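Local coordinates for protein chitin deacetylase 1 (Bombyx mori, PDB 5ZNT) that removes the acetyl groups from N-acetylglucosamine units of chitin with the help of zinc, here as its carbohydrate esterase family 4 deacetylase part, at residues L55-I59 and L281-L285; F166-S170 and M303-I307; V208-V212 and V306-Q311; C231-D235 and L267-W273. All blocks are in the same frame, centred on the assembly; numbering follows the deposited sequence.

Contact 1. Residues L55-I59 and L281-L285; sequences LYKEI and LEAFL
The helical hydrogen bond from Leu285 N to Leu281 O, 2.9 Å long, marks the turn that sets both leucine side chains on the flank of helix 278-294 facing helix 53-59. These are two outer helices of the distorted (beta/alpha) barrel of the carbohydrate esterase family 4 domain. The short segments run in nearly the same sense, 30° apart, with axes 12.0 Å from each other, a wide spacing that branched side chains bridge. Leu281 holds its CG opposite its own backbone N (chi1 179°), which carries its two methyls in among Leu55, Glu58 and Ile59. Its CD2 meets Leu55 CD1 at 3.6 Å, the two chains sliding past each other in opposite directions. On the solvent side the extended chain of Glu58 covers the same methyl, with OE1 3.7 Å from Leu281 CD2. Ile59 fills the buried side: its CG1 lies 4.1 Å from both Leu281 CD1 and Leu285 CD2, and it crosses Leu285 at about a right angle. Cutting Ile59 back to an alanine would probably open a gap beside these two methyls and leave both leucines freer to turn. Beneath, Ile59 also rests on Phe44 and Phe284 on Ile42, both of strand 38-45, which ties the pair of helices to the parallel sheet. Toward the solvent, Glu58 OE2 sits 4.0 Å from Leu285 CD1.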
loop_
_atom_site.group_PDB
_atom_site.type_symbol
_atom_site.label_atom_id
_atom_site.label_comp_id
_atom_site.label_asym_id
_atom_site.label_seq_id
_atom_site.Cartn_x
_atom_site.Cartn_y
_atom_site.Cartn_z
ATOM N N LEU A 55 9.992 14.643 -5.762
ATOM C CA LEU A 55 9.790 13.473 -6.615
ATOM C C LEU A 55 8.300 13.200 -6.820
ATOM O O LEU A 55 7.854 12.940 -7.948
ATOM C CB LEU A 55 10.477 12.247 -6.007
ATOM C CG LEU A 55 10.122 10.934 -6.710
ATOM C CD1 LEU A 55 10.854 10.814 -8.044
ATOM C CD2 LEU A 55 10.406 9.741 -5.839
ATOM N N TYR A 56 7.513 13.240 -5.746
ATOM C CA TYR A 56 6.096 12.922 -5.898
ATOM C C TYR A 56 5.390 13.965 -6.760
ATOM O O TYR A 56 4.446 13.625 -7.486
ATOM C CB TYR A 56 5.428 12.790 -4.532
ATOM C CG TYR A 56 5.970 11.618 -3.715
ATOM C CD1 TYR A 56 6.256 10.390 -4.318
ATOM C CD2 TYR A 56 6.231 11.755 -2.352
ATOM C CE1 TYR A 56 6.761 9.314 -3.573
ATOM C CE2 TYR A 56 6.755 10.691 -1.605
ATOM C CZ TYR A 56 7.008 9.472 -2.228
ATOM O OH TYR A 56 7.497 8.407 -1.497
ATOM N N LYS A 57 5.858 15.221 -6.736
ATOM C CA LYS A 57 5.270 16.241 -7.610
ATOM C C LYS A 57 5.578 15.963 -9.072
ATOM O O LYS A 57 4.737 16.212 -9.947
ATOM C CB LYS A 57 5.769 17.638 -7.228
ATOM C CG LYS A 57 5.061 18.222 -6.038
ATOM C CD LYS A 57 5.693 19.547 -5.597
ATOM C CE LYS A 57 5.248 19.921 -4.170
ATOM N NZ LYS A 57 5.934 21.140 -3.662
ATOM N N GLU A 58 6.780 15.458 -9.357
ATOM C CA GLU A 58 7.150 15.137 -10.725
ATOM C C GLU A 58 6.297 13.995 -11.266
ATOM O O GLU A 58 5.861 14.035 -12.420
ATOM C CB GLU A 58 8.632 14.779 -10.801
ATOM C CG GLU A 58 9.103 14.340 -12.162
ATOM C CD GLU A 58 10.632 14.220 -12.279
ATOM O OE1 GLU A 58 11.359 14.488 -11.280
ATOM O OE2 GLU A 58 11.107 13.844 -13.381
ATOM N N ILE A 59 6.058 12.966 -10.448
ATOM C CA ILE A 59 5.249 11.828 -10.881
ATOM C C ILE A 59 3.779 12.228 -10.997
ATOM O O ILE A 59 3.139 12.025 -12.034
ATOM C CB ILE A 59 5.412 10.641 -9.917
ATOM C CG1 ILE A 59 6.874 10.180 -9.859
ATOM C CG2 ILE A 59 4.483 9.506 -10.361
ATOM C CD1 ILE A 59 7.181 9.191 -8.723
ATOM N N LEU A 281 13.594 6.319 -12.745
ATOM C CA LEU A 281 12.479 7.251 -12.772
ATOM C C LEU A 281 12.073 7.565 -14.208
ATOM O O LEU A 281 10.884 7.560 -14.534
ATOM C CB LEU A 281 12.831 8.540 -12.033
ATOM C CG LEU A 281 11.726 9.601 -12.021
ATOM C CD1 LEU A 281 10.482 9.036 -11.302
ATOM C CD2 LEU A 281 12.196 10.877 -11.364
ATOM N N GLU A 282 13.054 7.823 -15.083
ATOM C CA GLU A 282 12.735 8.149 -16.471
ATOM C C GLU A 282 12.008 6.996 -17.154
ATOM O O GLU A 282 11.007 7.208 -17.845
ATOM C CB GLU A 282 14.009 8.512 -17.235
ATOM C CG GLU A 282 13.781 8.639 -18.741
ATOM C CD GLU A 282 15.031 9.045 -19.501
ATOM O OE1 GLU A 282 15.669 10.048 -19.114
ATOM O OE2 GLU A 282 15.381 8.353 -20.475
ATOM N N ALA A 283 12.484 5.767 -16.956
ATOM C CA ALA A 283 11.824 4.608 -17.544
ATOM C C ALA A 283 10.427 4.412 -16.964
ATOM O O ALA A 283 9.492 4.044 -17.686
ATOM C CB ALA A 283 12.681 3.355 -17.334
ATOM N N PHE A 284 10.263 4.658 -15.668
ATOM C CA PHE A 284 8.964 4.471 -15.035
ATOM C C PHE A 284 7.941 5.452 -15.602
ATOM O O PHE A 284 6.804 5.077 -15.911
ATOM C CB PHE A 284 9.105 4.660 -13.521
ATOM C CG PHE A 284 7.837 4.430 -12.747
ATOM C CD1 PHE A 284 7.037 3.324 -13.001
ATOM C CD2 PHE A 284 7.459 5.310 -11.755
ATOM C CE1 PHE A 284 5.865 3.106 -12.276
ATOM C CE2 PHE A 284 6.290 5.102 -11.019
ATOM C CZ PHE A 284 5.495 3.993 -11.283
ATOM N N LEU A 285 8.315 6.723 -15.699
ATOM C CA LEU A 285 7.398 7.719 -16.236
ATOM C C LEU A 285 7.102 7.458 -17.713
ATOM O O LEU A 285 5.947 7.571 -18.149
ATOM C CB LEU A 285 7.981 9.111 -16.023
ATOM C CG LEU A 285 8.125 9.458 -14.538
ATOM C CD1 LEU A 285 8.607 10.877 -14.344
ATOM C CD2 LEU A 285 6.791 9.220 -13.803
#

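Contact 2. Residues F166-S170 and M303-I307; sequences FLYDS and MTQVI
Leu167 meets Ile307 tip to tip, its CD2 3.9 Å from Ile307 CD1, at the more open margin of the contact. The next residue, Tyr168, does most of the work. Its CG sits between the backbone N and the carbonyl carbon (chi1 68°), a turn that swings the ring out of strand 168-169 and across the first turn of helix 303-311. Ile307 CD1 packs on the root of the side chain, 3.6 Å from Tyr168 CB, while Met303 CB crowds the far end of the ring, 3.4 Å from Tyr168 CZ. Thr304 OG1 comes up at the ring edge, near its plane, 3.7 Å from Tyr168 CE2. The two hydroxyls do not bond to each other; Tyr168 OH and Thr304 OG1 both bind Glu97 OE2, so one carboxylate oxygen ties strand and helix together. Past Asp169, which faces the other way, Ser170 closes the row. The bent chain of Met303 brings its CE to 3.4 Å from Ser170 CB, a tight fit, while Ser170 OG is satisfied by the carbonyl oxygen of Met211. At the helix start, Met303 N bonds to Thr75 OG1 at the beginning of strand 75-78. The arrangement is that of a helix that starts where strand 75-78 begins and runs outward, packed on strand 168-169, consistent with the distorted (beta/alpha) barrel of family 4 carbohydrate esterases.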
loop_
_atom_site.group_PDB
_atom_site.type_symbol
_atom_site.label_atom_id
_atom_site.label_comp_id
_atom_site.label_asym_id
_atom_site.label_seq_id
_atom_site.Cartn_x
_atom_site.Cartn_y
_atom_site.Cartn_z
ATOM N N PHE A 166 -9.018 -1.686 11.355
ATOM C CA PHE A 166 -8.325 -1.451 10.097
ATOM C C PHE A 166 -9.055 -2.210 8.990
ATOM O O PHE A 166 -9.694 -3.237 9.236
ATOM C CB PHE A 166 -6.862 -1.899 10.190
ATOM C CG PHE A 166 -5.956 -0.900 10.896
ATOM C CD1 PHE A 166 -5.538 0.262 10.249
ATOM C CD2 PHE A 166 -5.538 -1.118 12.203
ATOM C CE1 PHE A 166 -4.715 1.175 10.894
ATOM C CE2 PHE A 166 -4.703 -0.205 12.852
ATOM C CZ PHE A 166 -4.300 0.945 12.197
ATOM N N LEU A 167 -8.969 -1.694 7.762
ATOM C CA LEU A 167 -9.676 -2.345 6.661
ATOM C C LEU A 167 -8.834 -3.451 6.037
ATOM O O LEU A 167 -9.325 -4.559 5.790
ATOM C CB LEU A 167 -10.062 -1.316 5.603
ATOM C CG LEU A 167 -10.751 -1.864 4.350
ATOM C CD1 LEU A 167 -12.096 -2.519 4.727
ATOM C CD2 LEU A 167 -10.915 -0.740 3.317
ATOM N N TYR A 168 -7.563 -3.180 5.771
ATOM C CA TYR A 168 -6.785 -4.162 5.047
ATOM C C TYR A 168 -5.350 -4.151 5.510
ATOM O O TYR A 168 -4.833 -3.142 6.009
ATOM C CB TYR A 168 -6.825 -3.932 3.532
ATOM C CG TYR A 168 -6.116 -2.671 3.077
ATOM C CD1 TYR A 168 -4.760 -2.688 2.748
ATOM C CD2 TYR A 168 -6.797 -1.464 2.998
ATOM C CE1 TYR A 168 -4.102 -1.526 2.332
ATOM C CE2 TYR A 168 -6.147 -0.293 2.595
ATOM C CZ TYR A 168 -4.807 -0.341 2.256
ATOM O OH TYR A 168 -4.155 0.803 1.869
ATOM N N ASP A 169 -4.707 -5.290 5.297
ATOM C CA ASP A 169 -3.273 -5.442 5.382
ATOM C C ASP A 169 -2.700 -5.615 3.980
ATOM O O ASP A 169 -3.353 -6.168 3.088
ATOM C CB ASP A 169 -2.921 -6.654 6.239
ATOM C CG ASP A 169 -1.459 -6.964 6.204
ATOM O OD1 ASP A 169 -0.681 -6.172 6.771
ATOM O OD2 ASP A 169 -1.066 -7.972 5.586
ATOM N N SER A 170 -1.477 -5.119 3.781
ATOM C CA SER A 170 -0.698 -5.402 2.571
ATOM C C SER A 170 0.728 -5.704 3.027
ATOM O O SER A 170 1.674 -4.948 2.789
ATOM C CB SER A 170 -0.729 -4.260 1.554
ATOM O OG SER A 170 -0.119 -4.689 0.326
ATOM N N MET A 303 -5.152 1.474 -2.873
ATOM C CA MET A 303 -5.512 0.151 -2.359
ATOM C C MET A 303 -6.967 0.104 -1.932
ATOM O O MET A 303 -7.674 -0.872 -2.203
ATOM C CB MET A 303 -4.621 -0.215 -1.177
ATOM C CG MET A 303 -3.167 -0.077 -1.465
ATOM S SD MET A 303 -2.619 -1.542 -2.311
ATOM C CE MET A 303 -1.657 -2.238 -1.054
ATOM N N THR A 304 -7.417 1.126 -1.192
ATOM C CA THR A 304 -8.822 1.187 -0.809
ATOM C C THR A 304 -9.719 1.138 -2.042
ATOM O O THR A 304 -10.770 0.487 -2.028
ATOM C CB THR A 304 -9.093 2.453 0.007
ATOM O OG1 THR A 304 -8.486 2.322 1.296
ATOM C CG2 THR A 304 -10.615 2.703 0.194
ATOM N N GLN A 305 -9.301 1.791 -3.133
ATOM C CA GLN A 305 -10.110 1.782 -4.350
ATOM C C GLN A 305 -10.171 0.393 -4.986
ATOM O O GLN A 305 -11.183 0.053 -5.614
ATOM C CB GLN A 305 -9.572 2.818 -5.337
ATOM C CG GLN A 305 -10.020 4.216 -4.961
ATOM C CD GLN A 305 -9.335 5.311 -5.730
ATOM O OE1 GLN A 305 -8.349 5.086 -6.435
ATOM N NE2 GLN A 305 -9.873 6.519 -5.617
ATOM N N VAL A 306 -9.122 -0.421 -4.841
ATOM C CA VAL A 306 -9.213 -1.807 -5.296
ATOM C C VAL A 306 -10.308 -2.534 -4.526
ATOM O O VAL A 306 -11.182 -3.181 -5.114
ATOM C CB VAL A 306 -7.862 -2.532 -5.162
ATOM C CG1 VAL A 306 -8.031 -4.021 -5.527
ATOM C CG2 VAL A 306 -6.831 -1.911 -6.069
ATOM N N ILE A 307 -10.284 -2.418 -3.195
ATOM C CA ILE A 307 -11.287 -3.086 -2.368
ATOM C C ILE A 307 -12.692 -2.602 -2.723
ATOM O O ILE A 307 -13.646 -3.387 -2.741
ATOM C CB ILE A 307 -10.970 -2.876 -0.872
ATOM C CG1 ILE A 307 -9.646 -3.554 -0.511
ATOM C CG2 ILE A 307 -12.114 -3.397 0.017
ATOM C CD1 ILE A 307 -9.137 -3.235 0.927
#

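Contact 3. Residues V208-V212 and V306-Q311; sequences VWEMV and VIQWVQ
A methyl set almost squarely over an indole distinguishes this contact: Ile307 CG2 stands 4.0 Å from the centroid of the five-membered ring of Trp209, only 12° off the ring normal, a CH-pi interaction. The two side chains slide past each other in opposite directions, and Ile307 CD1 follows the tryptophan back to its stem, 3.9 Å from Trp209 CB. Further along the helix, Val310 CG1 meets the six-membered ring obliquely, 3.6 Å from Trp209 CH2, while Gln311 CG lies 4.1 Å from Trp209 CZ2. The amide of Gln311 is turned nearly perpendicular to the indole, and its NE2 is taken by the carbonyl oxygen of Pro16. A leucine in place of Trp209 would probably leave Val310 CG1 and Gln311 CG without a neighbour here, because the indole benzene ring that meets them would be gone. Met211, at the centre of an inverse gamma turn, covers the start of the segment. Its chain folds at chi2 and chi3, bringing SD to 3.8 Å from Ile307 CG1 and the terminal methyl against Val306, with CE 3.7 Å from Val306 CG1. Tyr168 touches Met211 as well, and Trp209 is flanked by Leu167 and by Thr185 of strand 184-185. Val306 also rests on Met39 and Thr41, so helix 303-311 packs against both strand 209-214 and strand 38-45.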
loop_
_atom_site.group_PDB
_atom_site.type_symbol
_atom_site.label_atom_id
_atom_site.label_comp_id
_atom_site.label_asym_id
_atom_site.label_seq_id
_atom_site.Cartn_x
_atom_site.Cartn_y
_atom_site.Cartn_z
ATOM N N VAL A 208 -10.468 -9.119 8.023
ATOM C CA VAL A 208 -9.487 -8.181 7.483
ATOM C C VAL A 208 -9.250 -8.542 6.029
ATOM O O VAL A 208 -9.117 -9.722 5.690
ATOM C CB VAL A 208 -8.143 -8.239 8.251
ATOM C CG1 VAL A 208 -7.158 -7.210 7.686
ATOM C CG2 VAL A 208 -8.356 -8.028 9.774
ATOM N N TRP A 209 -9.142 -7.532 5.176
ATOM C CA TRP A 209 -8.754 -7.763 3.792
ATOM C C TRP A 209 -7.245 -7.898 3.693
ATOM O O TRP A 209 -6.495 -7.252 4.430
ATOM C CB TRP A 209 -9.218 -6.613 2.900
ATOM C CG TRP A 209 -10.677 -6.574 2.643
ATOM C CD1 TRP A 209 -11.643 -5.970 3.412
ATOM C CD2 TRP A 209 -11.358 -7.152 1.524
ATOM N NE1 TRP A 209 -12.881 -6.138 2.831
ATOM C CE2 TRP A 209 -12.735 -6.866 1.678
ATOM C CE3 TRP A 209 -10.936 -7.886 0.408
ATOM C CZ2 TRP A 209 -13.700 -7.285 0.755
ATOM C CZ3 TRP A 209 -11.896 -8.303 -0.515
ATOM C CH2 TRP A 209 -13.266 -7.997 -0.330
ATOM N N GLU A 210 -6.790 -8.739 2.762
ATOM C CA GLU A 210 -5.373 -8.832 2.436
ATOM C C GLU A 210 -5.162 -8.326 1.016
ATOM O O GLU A 210 -5.536 -9.002 0.050
ATOM C CB GLU A 210 -4.831 -10.255 2.568
ATOM C CG GLU A 210 -3.352 -10.366 2.149
ATOM C CD GLU A 210 -2.457 -9.488 3.027
ATOM O OE1 GLU A 210 -2.731 -9.411 4.238
ATOM O OE2 GLU A 210 -1.482 -8.893 2.527
ATOM N N MET A 211 -4.520 -7.163 0.889
ATOM C CA MET A 211 -4.084 -6.674 -0.418
ATOM C C MET A 211 -2.781 -7.383 -0.745
ATOM O O MET A 211 -1.682 -6.845 -0.592
ATOM C CB MET A 211 -3.924 -5.159 -0.411
ATOM C CG MET A 211 -5.259 -4.422 -0.409
ATOM S SD MET A 211 -6.258 -4.741 -1.900
ATOM C CE MET A 211 -5.141 -4.211 -3.211
ATOM N N VAL A 212 -2.921 -8.624 -1.228
ATOM C CA VAL A 212 -1.781 -9.523 -1.299
ATOM C C VAL A 212 -0.730 -8.954 -2.233
ATOM O O VAL A 212 -1.042 -8.302 -3.243
ATOM C CB VAL A 212 -2.247 -10.929 -1.736
ATOM C CG1 VAL A 212 -2.903 -10.899 -3.137
ATOM C CG2 VAL A 212 -1.108 -11.936 -1.684
ATOM N N VAL A 306 -9.122 -0.421 -4.841
ATOM C CA VAL A 306 -9.213 -1.807 -5.296
ATOM C C VAL A 306 -10.308 -2.534 -4.526
ATOM O O VAL A 306 -11.182 -3.181 -5.114
ATOM C CB VAL A 306 -7.862 -2.532 -5.162
ATOM C CG1 VAL A 306 -8.031 -4.021 -5.527
ATOM C CG2 VAL A 306 -6.831 -1.911 -6.069
ATOM N N ILE A 307 -10.284 -2.418 -3.195
ATOM C CA ILE A 307 -11.287 -3.086 -2.368
ATOM C C ILE A 307 -12.692 -2.602 -2.723
ATOM O O ILE A 307 -13.646 -3.387 -2.741
ATOM C CB ILE A 307 -10.970 -2.876 -0.872
ATOM C CG1 ILE A 307 -9.646 -3.554 -0.511
ATOM C CG2 ILE A 307 -12.114 -3.397 0.017
ATOM C CD1 ILE A 307 -9.137 -3.235 0.927
ATOM N N GLN A 308 -12.843 -1.309 -3.023
ATOM C CA GLN A 308 -14.162 -0.798 -3.378
ATOM C C GLN A 308 -14.656 -1.419 -4.682
ATOM O O GLN A 308 -15.845 -1.745 -4.809
ATOM C CB GLN A 308 -14.125 0.728 -3.460
ATOM C CG GLN A 308 -14.077 1.382 -2.090
ATOM C CD GLN A 308 -13.759 2.850 -2.170
ATOM O OE1 GLN A 308 -12.938 3.275 -2.983
ATOM N NE2 GLN A 308 -14.419 3.642 -1.335
ATOM N N TRP A 309 -13.752 -1.640 -5.640
ATOM C CA TRP A 309 -14.130 -2.341 -6.865
ATOM C C TRP A 309 -14.481 -3.799 -6.584
ATOM O O TRP A 309 -15.472 -4.315 -7.114
ATOM C CB TRP A 309 -13.004 -2.262 -7.890
ATOM C CG TRP A 309 -13.368 -2.849 -9.239
ATOM C CD1 TRP A 309 -13.801 -2.161 -10.339
ATOM C CD2 TRP A 309 -13.331 -4.231 -9.619
ATOM N NE1 TRP A 309 -14.045 -3.030 -11.380
ATOM C CE2 TRP A 309 -13.769 -4.306 -10.964
ATOM C CE3 TRP A 309 -12.982 -5.410 -8.956
ATOM C CZ2 TRP A 309 -13.861 -5.514 -11.657
ATOM C CZ3 TRP A 309 -13.075 -6.613 -9.644
ATOM C CH2 TRP A 309 -13.504 -6.654 -10.985
ATOM N N VAL A 310 -13.674 -4.486 -5.770
ATOM C CA VAL A 310 -13.972 -5.880 -5.425
ATOM C C VAL A 310 -15.358 -5.991 -4.818
ATOM O O VAL A 310 -16.073 -6.978 -5.030
ATOM C CB VAL A 310 -12.894 -6.445 -4.480
ATOM C CG1 VAL A 310 -13.317 -7.815 -3.922
ATOM C CG2 VAL A 310 -11.577 -6.578 -5.217
ATOM N N GLN A 311 -15.758 -4.985 -4.049
ATOM C CA GLN A 311 -17.035 -5.028 -3.360
ATOM C C GLN A 311 -18.202 -4.728 -4.289
ATOM O O GLN A 311 -19.350 -5.026 -3.943
ATOM C CB GLN A 311 -17.021 -4.039 -2.188
ATOM C CG GLN A 311 -16.096 -4.466 -1.025
ATOM C CD GLN A 311 -15.994 -3.394 0.058
ATOM O OE1 GLN A 311 -15.997 -2.192 -0.231
ATOM N NE2 GLN A 311 -15.927 -3.824 1.302
#

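Contact 4. Residues C231-D235 and L267-W273; sequences CAMVD and LYFHAAW
Asp235 OD1 accepts two hydrogen bonds. One comes from His270 ND1, 2.6 Å away and nearly straight at 167°; the oxygen lies in the imidazole plane, yet the donor reaches it from above the carboxylate plane. The other comes from a water 2.9 Å from Asp235 OD1, which in turn accepts from His270 N at 3.0 Å, so side chain and backbone of the histidine are both tied to one oxygen. This His-carboxylate pair fixes the imidazole beside the metal site: the side chain of His270 lies about 4 Å from the zinc ion and touches that of its ligand Asp46. His270, the N-cap of helix 271-276, stands where a barrel strand passes into the following helix, the strand-to-helix turn of a (beta/alpha) barrel. Further back, Val234 N gives Tyr268 O a nearly straight bond of 3.0 Å. A second water donates to Ala232 O at 2.6 Å and accepts from Tyr268 N at 2.9 Å, bridging the two backbones. Around these bonds the surfaces are apolar. Val234 CG2 lies over a face of Phe269 and its CG1 over the six-membered ring of Trp273, while Asp235 CB covers the five-membered ring. Met233 CE packs 3.5 Å from His270 CE1.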
loop_
_atom_site.group_PDB
_atom_site.type_symbol
_atom_site.label_atom_id
_atom_site.label_comp_id
_atom_site.label_asym_id
_atom_site.label_seq_id
_atom_site.Cartn_x
_atom_site.Cartn_y
_atom_site.Cartn_z
ATOM N N CYS A 231 10.063 -11.159 -6.943
ATOM C CA CYS A 231 10.390 -10.071 -6.023
ATOM C C CYS A 231 9.147 -9.221 -5.810
ATOM O O CYS A 231 8.442 -8.901 -6.773
ATOM C CB CYS A 231 11.553 -9.212 -6.550
ATOM S SG CYS A 231 11.393 -8.716 -8.301
ATOM N N ALA A 232 8.864 -8.879 -4.552
ATOM C CA ALA A 232 7.655 -8.112 -4.260
ATOM C C ALA A 232 7.941 -6.611 -4.283
ATOM O O ALA A 232 7.338 -5.873 -5.066
ATOM C CB ALA A 232 7.054 -8.560 -2.919
ATOM N N MET A 233 8.866 -6.146 -3.451
ATOM C CA MET A 233 9.304 -4.758 -3.537
ATOM C C MET A 233 10.160 -4.584 -4.778
ATOM O O MET A 233 11.071 -5.382 -5.035
ATOM C CB MET A 233 10.093 -4.353 -2.292
ATOM C CG MET A 233 9.354 -4.570 -0.972
ATOM S SD MET A 233 7.818 -3.609 -0.870
ATOM C CE MET A 233 8.471 -1.943 -1.071
ATOM N N VAL A 234 9.881 -3.529 -5.545
ATOM C CA VAL A 234 10.618 -3.330 -6.790
ATOM C C VAL A 234 12.116 -3.249 -6.523
ATOM O O VAL A 234 12.920 -3.832 -7.258
ATOM C CB VAL A 234 10.102 -2.084 -7.532
ATOM C CG1 VAL A 234 10.920 -1.846 -8.787
ATOM C CG2 VAL A 234 8.634 -2.271 -7.884
ATOM N N ASP A 235 12.522 -2.562 -5.453
ATOM C CA ASP A 235 13.957 -2.432 -5.214
ATOM C C ASP A 235 14.604 -3.729 -4.735
ATOM O O ASP A 235 15.836 -3.791 -4.654
ATOM C CB ASP A 235 14.219 -1.329 -4.194
ATOM C CG ASP A 235 13.316 -1.441 -3.009
ATOM O OD1 ASP A 235 12.196 -0.862 -3.084
ATOM O OD2 ASP A 235 13.692 -2.169 -2.051
ATOM N N LEU A 267 2.876 -2.293 -7.749
ATOM C CA LEU A 267 4.205 -1.746 -7.986
ATOM C C LEU A 267 4.641 -1.007 -6.717
ATOM O O LEU A 267 4.254 0.146 -6.475
ATOM C CB LEU A 267 4.217 -0.841 -9.214
ATOM C CG LEU A 267 3.679 -1.524 -10.489
ATOM C CD1 LEU A 267 3.682 -0.496 -11.646
ATOM C CD2 LEU A 267 4.546 -2.750 -10.834
ATOM N N TYR A 268 5.443 -1.673 -5.903
ATOM C CA TYR A 268 5.695 -1.239 -4.529
ATOM C C TYR A 268 7.088 -0.631 -4.450
ATOM O O TYR A 268 8.083 -1.346 -4.564
ATOM C CB TYR A 268 5.554 -2.414 -3.568
ATOM C CG TYR A 268 4.294 -3.230 -3.760
ATOM C CD1 TYR A 268 3.043 -2.628 -3.712
ATOM C CD2 TYR A 268 4.355 -4.599 -3.974
ATOM C CE1 TYR A 268 1.880 -3.370 -3.832
ATOM C CE2 TYR A 268 3.197 -5.348 -4.128
ATOM C CZ TYR A 268 1.967 -4.730 -4.056
ATOM O OH TYR A 268 0.816 -5.480 -4.192
ATOM N N PHE A 269 7.157 0.689 -4.259
ATOM C CA PHE A 269 8.414 1.427 -4.338
ATOM C C PHE A 269 8.875 1.975 -2.995
ATOM O O PHE A 269 8.089 2.184 -2.062
ATOM C CB PHE A 269 8.305 2.625 -5.290
ATOM C CG PHE A 269 8.111 2.251 -6.733
ATOM C CD1 PHE A 269 9.193 1.936 -7.536
ATOM C CD2 PHE A 269 6.843 2.243 -7.289
ATOM C CE1 PHE A 269 9.009 1.611 -8.888
ATOM C CE2 PHE A 269 6.640 1.907 -8.629
ATOM C CZ PHE A 269 7.717 1.582 -9.426
ATOM N N HIS A 270 10.177 2.256 -2.941
ATOM C CA HIS A 270 10.748 3.266 -2.054
ATOM C C HIS A 270 11.145 4.447 -2.913
ATOM O O HIS A 270 11.820 4.267 -3.931
ATOM C CB HIS A 270 11.975 2.753 -1.305
ATOM C CG HIS A 270 11.670 1.624 -0.382
ATOM N ND1 HIS A 270 11.695 0.309 -0.792
ATOM C CD2 HIS A 270 11.314 1.609 0.926
ATOM C CE1 HIS A 270 11.386 -0.470 0.231
ATOM N NE2 HIS A 270 11.156 0.292 1.284
ATOM N N ALA A 271 10.725 5.644 -2.501
ATOM C CA ALA A 271 11.044 6.848 -3.260
ATOM C C ALA A 271 12.534 6.952 -3.536
ATOM O O ALA A 271 12.944 7.321 -4.644
ATOM C CB ALA A 271 10.573 8.084 -2.500
ATOM N N ALA A 272 13.367 6.630 -2.543
ATOM C CA ALA A 272 14.803 6.831 -2.709
ATOM C C ALA A 272 15.352 6.018 -3.888
ATOM O O ALA A 272 16.275 6.458 -4.583
ATOM C CB ALA A 272 15.525 6.465 -1.408
ATOM N N TRP A 273 14.804 4.819 -4.113
ATOM C CA TRP A 273 15.234 3.988 -5.235
ATOM C C TRP A 273 14.981 4.688 -6.569
ATOM O O TRP A 273 15.842 4.677 -7.456
ATOM C CB TRP A 273 14.518 2.641 -5.167
ATOM C CG TRP A 273 14.924 1.608 -6.214
ATOM C CD1 TRP A 273 15.969 0.712 -6.135
ATOM C CD2 TRP A 273 14.282 1.357 -7.474
ATOM N NE1 TRP A 273 16.001 -0.080 -7.265
ATOM C CE2 TRP A 273 14.986 0.297 -8.104
ATOM C CE3 TRP A 273 13.175 1.917 -8.130
ATOM C CZ2 TRP A 273 14.617 -0.210 -9.353
ATOM C CZ3 TRP A 273 12.816 1.417 -9.365
ATOM C CH2 TRP A 273 13.538 0.363 -9.970
HETATM O O HOH W 1 6.103 -4.383 -6.794
HETATM O O HOH W 2 11.619 1.001 -5.198
#

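Contacts 2 and 3 lie side by side, centres 5 Å apart: both press helix 303-311 against neighbouring strands 168-169 and 209-214 of one mixed sheet, and their segments share Val306 and Ile307. Contact 1 lies 24 Å and 27 Å from them, on the outside of the parallel sheet. Contact 4, on strand 265-270 of that sheet, is nearer, its centre 13 Å from contact 1, and meets it where Phe269 packs on Phe284 and Ala271 on Leu55 and Tyr56. Along the chain, contact 4 is nested inside the loops closed by the other three, and contact 1 crosses contacts 2 and 3. Segments far apart in sequence thus join around the zinc-bearing barrel, whose metal site contact 4 borders.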